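Local coordinates for protein putative xanthine dehydrogenase YAGS fad-binding subunit (Escherichia coli, PDB 5G5G) that forms the large, molybdenum-binding subunit of a periplasmic aldehyde oxidase, holding a dioxothiomolybdenum ion and pterin cytosine dinucleotide, and so probably oxidises aldehydes to carboxylic acids, at residues E378-N383 against H433-G438; A364-A369 against I374-F379; L405-D410 against L608-A613; V320-L325 against M359-A364. All coordinates share one frame; numbering follows the deposited sequence.

Along the chain contact 4 comes first and contact 2 follows on the same helix, 354-372. Contact 1 then starts on helix 376-382, where contact 2 ends, and its span interleaves with that of contact 3. Centres of contacts 1 and 2 are about 6 Å apart, those of 1 and 3 about 11 Å, and those of 3 and 4 about 19 Å. Strands 429-441 and 602-612, used by contacts 1 and 3, belong to one mixed sheet. Contacts 2 and 4 belong to the first molybdopterin cofactor-binding region and contact 3 to the second; contact 1 joins the two, and the salt bridge from Arg380 to Glu362 ties it to helix 354-372, so helices of one region pack against a sheet of the other.

Contact 1 (E378-N383 against H433-G438); sequences EFRILN and HGVAAG
Arg380 turns one face of its guanidinium to Ala436 CA, which lies 3.9 Å above the plane and offset toward the rim. The side chain leaves the helix beside its own backbone N (chi1 -66°) and runs extended from CG to NE, which carries the charged end to the strand. It slides past Val435 in the opposite direction: Arg380 NH1 comes 3.9 Å from Val435 CG1. Nearer the root of the group, Ala437 CB lies 4.0 Å from Arg380 NE.

No direct hydrogen bond crosses the contact. A water at the guanidinium edge, in its plane, accepts from Arg380 NH1 at 2.7 Å and donates to Val435 O at 2.9 Å. The charge itself is met from a third element: Glu362 OE1 forms a salt bridge with Arg380 NE and also takes the N-H of Ala437, so a single carboxylate oxygen joins the arginine to the strand. A leucine in place of Arg380 would probably leave this buried carboxylate without its cation and the water without its donor.

Within segment 378-383, Asn383 ND2 donates to Phe379 O at 3.0 Å while lying over the centre of the Phe379 ring. The short axes of helix 378-382 and strand 433-438 run roughly parallel, 24° apart, with a closest approach of 10.1 Å. Arg380 reaches across this separation, with Ile365 of helix 354-372 and Leu405 of helix 401-412 also packed against it, while helix 698-710 meets Ala436.

Contact 2 (A364-A369 against I374-F379); sequences AIDELA and IDPVEF
Ile374 opens the second segment by giving its N-H to Ala369 O, 3.0 Å away and almost straight at 178°, the donor tilted 29° from the carbonyl plane. The carbonyl of the same residue turns to the alanine methyl, with Ile374 O 3.4 Å from Ala369 CB. Asp375 is the N-cap of the next helix: its OD1 accepts from Glu378 N through the anti lone pair and weakly from Val377 N, while OD2 is held by Trp414 NE1. Pro376 lies alongside Asp366, pointing the same way, and its CB touches Asp366 OD1 at 3.5 Å; the other oxygen of Asp366 pairs with Arg713. Phe379 then swings its ring back to helix 354-372, CG anti to the backbone N (chi1 -173°). Ala369 CB makes an off-centre CH-pi contact 4.2 Å from the centroid, Ile365 CG2 meets the ring edge at CD2, and Leu368 crosses at about a right angle, its CD2 3.6 Å from Phe379 CZ. A serine at Phe379 would probably open a gap facing all three. The whole is a tight turn between two consecutive helices, 354-372 and 376-382: its six-to-one backbone bond is the one found in Schellman motifs, and an N-capped helix follows.

Contact 3 (L405-D410 against L608-A613); sequences LRTGAD and LAVCAA
Val610 sets its CG2 methyl against the bare backbone of Gly408, 3.5 Å from Gly408 CA, with Gly408 N only slightly farther away. CG2 stands beside the valine's own backbone N, while CG1, anti to that N (chi1 -177°), is directed to the preceding helix residue and reaches Thr407 CG2 at a looser 4.2 Å. The hydroxyl of that threonine is engaged within its own helix, on Glu403 O; the methyl is the part that meets the strand.

One step along the same face, Leu608 brings CD2 to the next part of the glycine, 3.5 Å from Gly408 O and 3.8 Å from Gly408 CA. The two methyls therefore meet Gly408 around its CA, one on the amide side and one on the carbonyl side. A beta carbon built on Gly408 would fit only tightly against Val610 CG2, and the backbones come close here: Gly408 CA is 5.9 Å from Val610 CA.

The short axes approach to 8.1 Å and run nearly antiparallel, at 156°. Leu608 and Val610 face the helix, whereas Ala609 between them points away. Strand 602-612 is an inner strand, bonded on one edge to 584-596 and on the other to 669-674, so this is a helix packed on a sheet face through a glycine; just past the strand, Ala613 touches the pterin cytosine dinucleotide.

Contact 4 (V320-L325 against M359-A364); sequences VQQSEL and MALEIA
Ser323 OG is gripped by two polar neighbours and approached by a methyl. Gln322 NE2 donates to it at 3.0 Å with an N-H...O angle of 164°, His304 ND1 forms a second hydrogen bond, and Leu361 CD2 from helix 354-372 comes within 3.5 Å of the same Ser323 OG. The serine oxygen lies only 2° out of the glutamine amide plane, so the bond is well aligned with the NE2 group. That NE2 also bonds to Ala319 O, and the two partners together would fix the rotation of the amide.

The glutamine reaches its own neighbour by folding back: CG sits between the backbone N and the carbonyl carbon (chi1 76°) and the chain bends again at chi2. This leaves Gln322 CG turned to the helix, 3.9 Å from Leu361 CD2, the two side chains sliding past each other in opposite directions. Leu361 CD1 stays farther from Ser323 OG, at 4.1 Å, so CD2 makes the nearer approach to both loop residues.

Around the contact, Ile291 of strand 285-293 packs on Leu361 and Phe439 of strand 429-441 on Gln322. The bound dioxothiomolybdenum ion is about 14 Å from the Gln322 side chain. No hydrogen bond crosses between the segments: Ser323 OG and Gln322 NE2 are satisfied by each other, His304 and Ala319 O, and the leucine methyl can cover them without competing for those bonds.

Contact 1 (E378-N383 against H433-G438)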
loop_
_atom_site.group_PDB
_atom_site.type_symbol
_atom_site.label_atom_id
_atom_site.label_comp_id
_atom_site.label_asym_id
_atom_site.label_seq_id
_atom_site.Cartn_x
_atom_site.Cartn_y
_atom_site.Cartn_z
ATOM N N GLU C 378 24.799 21.023 -11.144
ATOM C CA GLU C 378 25.852 21.992 -10.839
ATOM C C GLU C 378 25.424 23.033 -9.806
ATOM O O GLU C 378 26.229 23.474 -8.995
ATOM C CB GLU C 378 26.315 22.715 -12.108
ATOM C CG GLU C 378 27.132 21.811 -13.050
ATOM C CD GLU C 378 28.406 21.214 -12.407
ATOM O OE1 GLU C 378 29.045 21.800 -11.489
ATOM O OE2 GLU C 378 28.775 20.114 -12.839
ATOM N N PHE C 379 24.140 23.414 -9.851
ATOM C CA PHE C 379 23.622 24.386 -8.916
ATOM C C PHE C 379 23.703 23.902 -7.482
ATOM O O PHE C 379 24.042 24.654 -6.612
ATOM C CB PHE C 379 22.160 24.759 -9.264
ATOM C CG PHE C 379 21.617 25.891 -8.446
ATOM C CD1 PHE C 379 21.976 27.199 -8.731
ATOM C CD2 PHE C 379 20.733 25.650 -7.411
ATOM C CE1 PHE C 379 21.478 28.259 -7.993
ATOM C CE2 PHE C 379 20.192 26.714 -6.693
ATOM C CZ PHE C 379 20.563 28.010 -6.971
ATOM N N ARG C 380 23.344 22.650 -7.247
ATOM C CA ARG C 380 23.456 22.027 -5.914
ATOM C C ARG C 380 24.903 21.876 -5.502
ATOM O O ARG C 380 25.244 22.158 -4.359
ATOM C CB ARG C 380 22.716 20.696 -5.872
ATOM C CG ARG C 380 21.220 20.838 -6.016
ATOM C CD ARG C 380 20.556 19.456 -5.965
ATOM N NE ARG C 380 19.093 19.578 -5.904
ATOM C CZ ARG C 380 18.322 19.857 -6.955
ATOM N NH1 ARG C 380 18.844 20.010 -8.164
ATOM N NH2 ARG C 380 16.992 19.950 -6.802
ATOM N N ILE C 381 25.791 21.530 -6.428
ATOM C CA ILE C 381 27.204 21.380 -6.093
ATOM C C ILE C 381 27.755 22.736 -5.652
ATOM O O ILE C 381 28.477 22.815 -4.642
ATOM C CB ILE C 381 27.993 20.751 -7.267
ATOM C CG1 ILE C 381 27.570 19.276 -7.420
ATOM C CG2 ILE C 381 29.513 20.819 -7.022
ATOM C CD1 ILE C 381 28.019 18.637 -8.737
ATOM N N LEU C 382 27.473 23.795 -6.437
ATOM C CA LEU C 382 27.896 25.135 -6.101
ATOM C C LEU C 382 27.493 25.574 -4.696
ATOM O O LEU C 382 28.188 26.391 -4.109
ATOM C CB LEU C 382 27.288 26.105 -7.093
ATOM C CG LEU C 382 27.741 27.515 -7.183
ATOM C CD1 LEU C 382 29.128 27.504 -7.843
ATOM C CD2 LEU C 382 26.744 28.335 -8.016
ATOM N N ASN C 383 26.310 25.116 -4.246
ATOM C CA ASN C 383 25.706 25.501 -2.963
ATOM C C ASN C 383 25.846 24.441 -1.841
ATOM O O ASN C 383 25.100 24.422 -0.860
ATOM C CB ASN C 383 24.229 25.863 -3.234
ATOM C CG ASN C 383 24.119 27.208 -3.890
ATOM O OD1 ASN C 383 24.513 28.192 -3.286
ATOM N ND2 ASN C 383 23.734 27.247 -5.167
ATOM N N HIS C 433 13.738 14.215 -17.974
ATOM C CA HIS C 433 14.734 13.846 -17.011
ATOM C C HIS C 433 14.741 14.862 -15.889
ATOM O O HIS C 433 14.647 16.068 -16.154
ATOM C CB HIS C 433 16.123 13.772 -17.676
ATOM C CG HIS C 433 16.178 12.826 -18.826
ATOM N ND1 HIS C 433 15.925 13.218 -20.124
ATOM C CD2 HIS C 433 16.345 11.478 -18.863
ATOM C CE1 HIS C 433 16.023 12.174 -20.927
ATOM N NE2 HIS C 433 16.220 11.095 -20.179
ATOM N N GLY C 434 14.774 14.378 -14.654
ATOM C CA GLY C 434 14.785 15.217 -13.450
ATOM C C GLY C 434 15.749 14.715 -12.407
ATOM O O GLY C 434 16.076 13.520 -12.354
ATOM N N VAL C 435 16.196 15.647 -11.553
ATOM C CA VAL C 435 17.039 15.317 -10.449
ATOM C C VAL C 435 16.573 15.996 -9.193
ATOM O O VAL C 435 15.979 17.089 -9.252
ATOM C CB VAL C 435 18.514 15.723 -10.743
ATOM C CG1 VAL C 435 18.636 17.240 -10.960
ATOM C CG2 VAL C 435 19.478 15.240 -9.678
ATOM N N ALA C 436 16.887 15.361 -8.066
ATOM C CA ALA C 436 16.720 15.994 -6.742
ATOM C C ALA C 436 17.718 15.403 -5.755
ATOM O O ALA C 436 18.184 14.249 -5.923
ATOM C CB ALA C 436 15.301 15.818 -6.206
ATOM N N ALA C 437 17.991 16.161 -4.689
ATOM C CA ALA C 437 18.776 15.705 -3.564
ATOM C C ALA C 437 17.874 15.086 -2.498
ATOM O O ALA C 437 16.729 15.503 -2.318
ATOM C CB ALA C 437 19.525 16.857 -2.949
ATOM N N GLY C 438 18.437 14.104 -1.801
ATOM C CA GLY C 438 17.918 13.583 -0.575
ATOM C C GLY C 438 18.834 13.868 0.607
ATOM O O GLY C 438 20.036 14.001 0.466
HETATM O O HOH W 1 16.588 19.869 -9.661
#

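Contact 2 (A364-A369 against I374-F379)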
loop_
_atom_site.group_PDB
_atom_site.type_symbol
_atom_site.label_atom_id
_atom_site.label_comp_id
_atom_site.label_asym_id
_atom_site.label_seq_id
_atom_site.Cartn_x
_atom_site.Cartn_y
_atom_site.Cartn_z
ATOM N N ALA C 364 11.675 23.848 -5.779
ATOM C CA ALA C 364 12.107 25.245 -5.672
ATOM C C ALA C 364 13.532 25.430 -6.150
ATOM O O ALA C 364 13.841 26.362 -6.899
ATOM C CB ALA C 364 11.914 25.806 -4.247
ATOM N N ILE C 365 14.412 24.488 -5.788
ATOM C CA ILE C 365 15.796 24.561 -6.226
ATOM C C ILE C 365 15.869 24.392 -7.756
ATOM O O ILE C 365 16.636 25.092 -8.414
ATOM C CB ILE C 365 16.634 23.474 -5.488
ATOM C CG1 ILE C 365 16.822 23.821 -3.978
ATOM C CG2 ILE C 365 18.015 23.250 -6.128
ATOM C CD1 ILE C 365 17.595 25.068 -3.667
ATOM N N ASP C 366 15.098 23.466 -8.314
ATOM C CA ASP C 366 15.015 23.297 -9.768
ATOM C C ASP C 366 14.541 24.603 -10.406
ATOM O O ASP C 366 15.088 25.019 -11.435
ATOM C CB ASP C 366 14.100 22.144 -10.145
ATOM C CG ASP C 366 14.372 21.620 -11.550
ATOM O OD1 ASP C 366 15.486 21.129 -11.805
ATOM O OD2 ASP C 366 13.453 21.677 -12.385
ATOM N N GLU C 367 13.541 25.259 -9.809
ATOM C CA GLU C 367 13.058 26.564 -10.332
ATOM C C GLU C 367 14.121 27.655 -10.281
ATOM O O GLU C 367 14.283 28.416 -11.240
ATOM C CB GLU C 367 11.789 27.045 -9.626
ATOM C CG GLU C 367 10.596 26.069 -9.767
ATOM C CD GLU C 367 9.273 26.655 -9.321
ATOM O OE1 GLU C 367 8.976 27.749 -9.833
ATOM O OE2 GLU C 367 8.580 26.026 -8.489
ATOM N N LEU C 368 14.851 27.721 -9.153
ATOM C CA LEU C 368 15.872 28.728 -9.013
ATOM C C LEU C 368 17.038 28.493 -9.962
ATOM O O LEU C 368 17.514 29.421 -10.579
ATOM C CB LEU C 368 16.328 28.843 -7.558
ATOM C CG LEU C 368 17.320 29.961 -7.249
ATOM C CD1 LEU C 368 16.837 31.372 -7.600
ATOM C CD2 LEU C 368 17.700 29.867 -5.776
ATOM N N ALA C 369 17.453 27.231 -10.122
ATOM C CA ALA C 369 18.548 26.885 -11.029
ATOM C C ALA C 369 18.178 27.285 -12.481
ATOM O O ALA C 369 18.978 27.873 -13.205
ATOM C CB ALA C 369 18.871 25.394 -10.933
ATOM N N ILE C 374 21.549 27.785 -14.695
ATOM C CA ILE C 374 22.593 26.867 -14.215
ATOM C C ILE C 374 21.986 25.489 -14.181
ATOM O O ILE C 374 20.885 25.319 -13.691
ATOM C CB ILE C 374 23.086 27.300 -12.813
ATOM C CG1 ILE C 374 23.702 28.729 -12.900
ATOM C CG2 ILE C 374 24.079 26.296 -12.248
ATOM C CD1 ILE C 374 24.091 29.280 -11.540
ATOM N N ASP C 375 22.712 24.503 -14.702
ATOM C CA ASP C 375 22.306 23.088 -14.610
ATOM C C ASP C 375 21.977 22.742 -13.156
ATOM O O ASP C 375 22.705 23.090 -12.247
ATOM C CB ASP C 375 23.428 22.181 -15.148
ATOM C CG ASP C 375 23.160 20.726 -14.903
ATOM O OD1 ASP C 375 23.544 20.257 -13.821
ATOM O OD2 ASP C 375 22.564 20.064 -15.775
ATOM N N PRO C 376 20.869 22.027 -12.924
ATOM C CA PRO C 376 20.429 21.826 -11.539
ATOM C C PRO C 376 21.360 20.944 -10.693
ATOM O O PRO C 376 21.372 21.065 -9.464
ATOM C CB PRO C 376 19.028 21.176 -11.677
ATOM C CG PRO C 376 18.972 20.724 -13.066
ATOM C CD PRO C 376 19.891 21.566 -13.894
ATOM N N VAL C 377 22.137 20.080 -11.331
ATOM C CA VAL C 377 23.163 19.308 -10.582
ATOM C C VAL C 377 24.266 20.257 -10.187
ATOM O O VAL C 377 24.629 20.316 -9.033
ATOM C CB VAL C 377 23.730 18.136 -11.399
ATOM C CG1 VAL C 377 24.920 17.500 -10.685
ATOM C CG2 VAL C 377 22.650 17.116 -11.720
ATOM N N GLU C 378 24.799 21.023 -11.144
ATOM C CA GLU C 378 25.852 21.992 -10.839
ATOM C C GLU C 378 25.424 23.033 -9.806
ATOM O O GLU C 378 26.229 23.474 -8.995
ATOM C CB GLU C 378 26.315 22.715 -12.108
ATOM C CG GLU C 378 27.132 21.811 -13.050
ATOM C CD GLU C 378 28.406 21.214 -12.407
ATOM O OE1 GLU C 378 29.045 21.800 -11.489
ATOM O OE2 GLU C 378 28.775 20.114 -12.839
ATOM N N PHE C 379 24.140 23.414 -9.851
ATOM C CA PHE C 379 23.622 24.386 -8.916
ATOM C C PHE C 379 23.703 23.902 -7.482
ATOM O O PHE C 379 24.042 24.654 -6.612
ATOM C CB PHE C 379 22.160 24.759 -9.264
ATOM C CG PHE C 379 21.617 25.891 -8.446
ATOM C CD1 PHE C 379 21.976 27.199 -8.731
ATOM C CD2 PHE C 379 20.733 25.650 -7.411
ATOM C CE1 PHE C 379 21.478 28.259 -7.993
ATOM C CE2 PHE C 379 20.192 26.714 -6.693
ATOM C CZ PHE C 379 20.563 28.010 -6.971
#

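Contact 3 (L405-D410 against L608-A613)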
loop_
_atom_site.group_PDB
_atom_site.type_symbol
_atom_site.label_atom_id
_atom_site.label_comp_id
_atom_site.label_asym_id
_atom_site.label_seq_id
_atom_site.Cartn_x
_atom_site.Cartn_y
_atom_site.Cartn_z
ATOM N N LEU C 405 25.730 13.244 -6.409
ATOM C CA LEU C 405 25.191 13.882 -7.582
ATOM C C LEU C 405 26.060 13.636 -8.792
ATOM O O LEU C 405 25.558 13.326 -9.888
ATOM C CB LEU C 405 25.009 15.354 -7.317
ATOM C CG LEU C 405 23.887 15.690 -6.358
ATOM C CD1 LEU C 405 24.035 17.121 -5.969
ATOM C CD2 LEU C 405 22.516 15.426 -6.973
ATOM N N ARG C 406 27.373 13.756 -8.629
ATOM C CA ARG C 406 28.293 13.529 -9.786
ATOM C C ARG C 406 28.276 12.085 -10.273
ATOM O O ARG C 406 28.197 11.809 -11.491
ATOM C CB ARG C 406 29.742 13.972 -9.472
ATOM C CG ARG C 406 29.948 15.470 -9.302
ATOM C CD ARG C 406 31.426 15.826 -9.428
ATOM N NE ARG C 406 31.637 17.265 -9.625
ATOM C CZ ARG C 406 32.403 18.058 -8.871
ATOM N NH1 ARG C 406 33.139 17.597 -7.842
ATOM N NH2 ARG C 406 32.470 19.351 -9.185
ATOM N N THR C 407 28.305 11.141 -9.330
ATOM C CA THR C 407 28.249 9.720 -9.667
ATOM C C THR C 407 26.939 9.399 -10.344
ATOM O O THR C 407 26.921 8.720 -11.393
ATOM C CB THR C 407 28.394 8.842 -8.410
ATOM O OG1 THR C 407 29.677 9.083 -7.828
ATOM C CG2 THR C 407 28.269 7.342 -8.722
ATOM N N GLY C 408 25.847 9.922 -9.782
ATOM C CA GLY C 408 24.546 9.727 -10.388
ATOM C C GLY C 408 24.405 10.292 -11.784
ATOM O O GLY C 408 23.904 9.596 -12.710
ATOM N N ALA C 409 24.860 11.534 -11.965
ATOM C CA ALA C 409 24.774 12.183 -13.280
ATOM C C ALA C 409 25.509 11.352 -14.327
ATOM O O ALA C 409 25.024 11.196 -15.442
ATOM C CB ALA C 409 25.359 13.608 -13.243
ATOM N N ASP C 410 26.715 10.874 -13.976
ATOM C CA ASP C 410 27.551 10.069 -14.894
ATOM C C ASP C 410 26.874 8.747 -15.267
ATOM O O ASP C 410 26.812 8.392 -16.431
ATOM C CB ASP C 410 28.960 9.808 -14.289
ATOM C CG ASP C 410 29.864 11.083 -14.241
ATOM O OD1 ASP C 410 29.532 12.126 -14.841
ATOM O OD2 ASP C 410 30.945 11.035 -13.589
ATOM N N LEU C 608 17.295 6.099 -10.765
ATOM C CA LEU C 608 18.588 5.847 -10.147
ATOM C C LEU C 608 18.635 6.582 -8.815
ATOM O O LEU C 608 18.284 7.754 -8.746
ATOM C CB LEU C 608 19.749 6.291 -11.020
ATOM C CG LEU C 608 21.149 6.243 -10.389
ATOM C CD1 LEU C 608 21.572 4.819 -10.073
ATOM C CD2 LEU C 608 22.169 6.913 -11.302
ATOM N N ALA C 609 19.049 5.906 -7.762
ATOM C CA ALA C 609 19.395 6.549 -6.480
ATOM C C ALA C 609 20.875 6.284 -6.164
ATOM O O ALA C 609 21.310 5.127 -6.151
ATOM C CB ALA C 609 18.548 6.007 -5.360
ATOM N N VAL C 610 21.618 7.340 -5.870
ATOM C CA VAL C 610 22.945 7.203 -5.357
ATOM C C VAL C 610 22.953 7.708 -3.900
ATOM O O VAL C 610 22.655 8.876 -3.633
ATOM C CB VAL C 610 23.990 7.946 -6.220
ATOM C CG1 VAL C 610 25.391 7.701 -5.682
ATOM C CG2 VAL C 610 23.914 7.538 -7.717
ATOM N N CYS C 611 23.285 6.809 -2.955
ATOM C CA CYS C 611 23.176 7.070 -1.527
ATOM C C CYS C 611 24.505 7.008 -0.798
ATOM O O CYS C 611 25.370 6.127 -1.093
ATOM C CB CYS C 611 22.259 6.006 -0.932
ATOM S SG CYS C 611 20.622 6.065 -1.603
ATOM N N ALA C 612 24.634 7.898 0.188
ATOM C CA ALA C 612 25.736 7.913 1.148
ATOM C C ALA C 612 25.138 7.809 2.554
ATOM O O ALA C 612 24.560 8.778 3.083
ATOM C CB ALA C 612 26.539 9.183 0.991
ATOM N N ALA C 613 25.223 6.594 3.120
ATOM C CA ALA C 613 24.550 6.256 4.376
ATOM C C ALA C 613 25.497 5.487 5.309
ATOM O O ALA C 613 25.149 4.502 5.973
ATOM C CB ALA C 613 23.307 5.448 4.051
#

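Contact 4 (V320-L325 against M359-A364)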
loop_
_atom_site.group_PDB
_atom_site.type_symbol
_atom_site.label_atom_id
_atom_site.label_comp_id
_atom_site.label_asym_id
_atom_site.label_seq_id
_atom_site.Cartn_x
_atom_site.Cartn_y
_atom_site.Cartn_z
ATOM N N VAL C 320 10.586 21.867 7.497
ATOM C CA VAL C 320 11.560 22.936 7.204
ATOM C C VAL C 320 12.938 22.563 7.684
ATOM O O VAL C 320 13.889 23.251 7.373
ATOM C CB VAL C 320 11.129 24.287 7.775
ATOM C CG1 VAL C 320 9.741 24.637 7.270
ATOM C CG2 VAL C 320 11.141 24.281 9.290
ATOM N N GLN C 321 13.065 21.482 8.453
ATOM C CA GLN C 321 14.374 21.173 9.047
ATOM C C GLN C 321 15.471 20.985 8.031
ATOM O O GLN C 321 16.576 21.507 8.245
ATOM C CB GLN C 321 14.362 19.948 9.990
ATOM C CG GLN C 321 15.799 19.461 10.334
ATOM C CD GLN C 321 15.842 18.244 11.261
ATOM O OE1 GLN C 321 16.163 18.361 12.454
ATOM N NE2 GLN C 321 15.525 17.070 10.707
ATOM N N GLN C 322 15.229 20.262 6.934
ATOM C CA GLN C 322 16.291 20.024 5.974
ATOM C C GLN C 322 16.802 21.303 5.376
ATOM O O GLN C 322 17.981 21.387 4.999
ATOM C CB GLN C 322 15.906 19.113 4.806
ATOM C CG GLN C 322 15.036 19.720 3.729
ATOM C CD GLN C 322 13.595 19.857 4.174
ATOM O OE1 GLN C 322 12.962 18.845 4.489
ATOM N NE2 GLN C 322 13.059 21.071 4.148
ATOM N N SER C 323 15.944 22.300 5.318
ATOM C CA SER C 323 16.343 23.569 4.726
ATOM C C SER C 323 17.343 24.332 5.592
ATOM O O SER C 323 17.930 25.343 5.125
ATOM C CB SER C 323 15.108 24.425 4.433
ATOM O OG SER C 323 14.281 23.740 3.524
ATOM N N GLU C 324 17.492 23.912 6.848
ATOM C CA GLU C 324 18.453 24.497 7.749
ATOM C C GLU C 324 19.848 23.976 7.498
ATOM O O GLU C 324 20.811 24.591 7.977
ATOM C CB GLU C 324 18.098 24.235 9.226
ATOM C CG GLU C 324 16.715 24.844 9.554
ATOM C CD GLU C 324 16.087 24.437 10.879
ATOM O OE1 GLU C 324 16.678 23.616 11.634
ATOM O OE2 GLU C 324 14.951 24.919 11.142
ATOM N N LEU C 325 19.979 22.866 6.799
ATOM C CA LEU C 325 21.282 22.148 6.692
ATOM C C LEU C 325 21.711 21.800 5.273
ATOM O O LEU C 325 22.906 21.562 5.028
ATOM C CB LEU C 325 21.200 20.810 7.482
ATOM C CG LEU C 325 21.178 20.995 8.979
ATOM C CD1 LEU C 325 20.805 19.693 9.697
ATOM C CD2 LEU C 325 22.483 21.527 9.516
ATOM N N MET C 359 9.936 17.418 -0.991
ATOM C CA MET C 359 8.964 17.478 -2.113
ATOM C C MET C 359 8.762 18.945 -2.583
ATOM O O MET C 359 8.606 19.181 -3.777
ATOM C CB MET C 359 7.633 16.870 -1.739
ATOM C CG MET C 359 7.638 15.350 -1.766
ATOM S SD MET C 359 6.245 14.548 -0.971
ATOM C CE MET C 359 5.046 14.623 -2.282
ATOM N N ALA C 360 8.833 19.879 -1.650
ATOM C CA ALA C 360 8.804 21.316 -1.943
ATOM C C ALA C 360 10.193 21.891 -2.286
ATOM O O ALA C 360 10.335 22.520 -3.340
ATOM C CB ALA C 360 8.181 22.073 -0.795
ATOM N N LEU C 361 11.170 21.760 -1.378
ATOM C CA LEU C 361 12.438 22.402 -1.561
ATOM C C LEU C 361 13.115 22.034 -2.882
ATOM O O LEU C 361 13.708 22.912 -3.556
ATOM C CB LEU C 361 13.395 22.102 -0.371
ATOM C CG LEU C 361 14.827 22.571 -0.491
ATOM C CD1 LEU C 361 14.826 24.111 -0.551
ATOM C CD2 LEU C 361 15.607 22.076 0.708
ATOM N N GLU C 362 13.052 20.752 -3.251
ATOM C CA GLU C 362 13.779 20.261 -4.433
ATOM C C GLU C 362 13.118 20.635 -5.766
ATOM O O GLU C 362 13.793 20.702 -6.786
ATOM C CB GLU C 362 14.036 18.747 -4.298
ATOM C CG GLU C 362 14.946 18.459 -3.120
ATOM C CD GLU C 362 16.338 19.084 -3.286
ATOM O OE1 GLU C 362 17.005 18.764 -4.300
ATOM O OE2 GLU C 362 16.786 19.884 -2.385
ATOM N N ILE C 363 11.841 21.003 -5.731
ATOM C CA ILE C 363 11.246 21.716 -6.909
ATOM C C ILE C 363 11.735 23.160 -6.918
ATOM O O ILE C 363 12.117 23.660 -7.968
ATOM C CB ILE C 363 9.692 21.687 -6.948
ATOM C CG1 ILE C 363 9.178 20.253 -6.995
ATOM C CG2 ILE C 363 9.177 22.502 -8.111
ATOM C CD1 ILE C 363 7.654 20.091 -6.917
ATOM N N ALA C 364 11.675 23.848 -5.779
ATOM C CA ALA C 364 12.107 25.245 -5.672
ATOM C C ALA C 364 13.532 25.430 -6.150
ATOM O O ALA C 364 13.841 26.362 -6.899
ATOM C CB ALA C 364 11.914 25.806 -4.247
#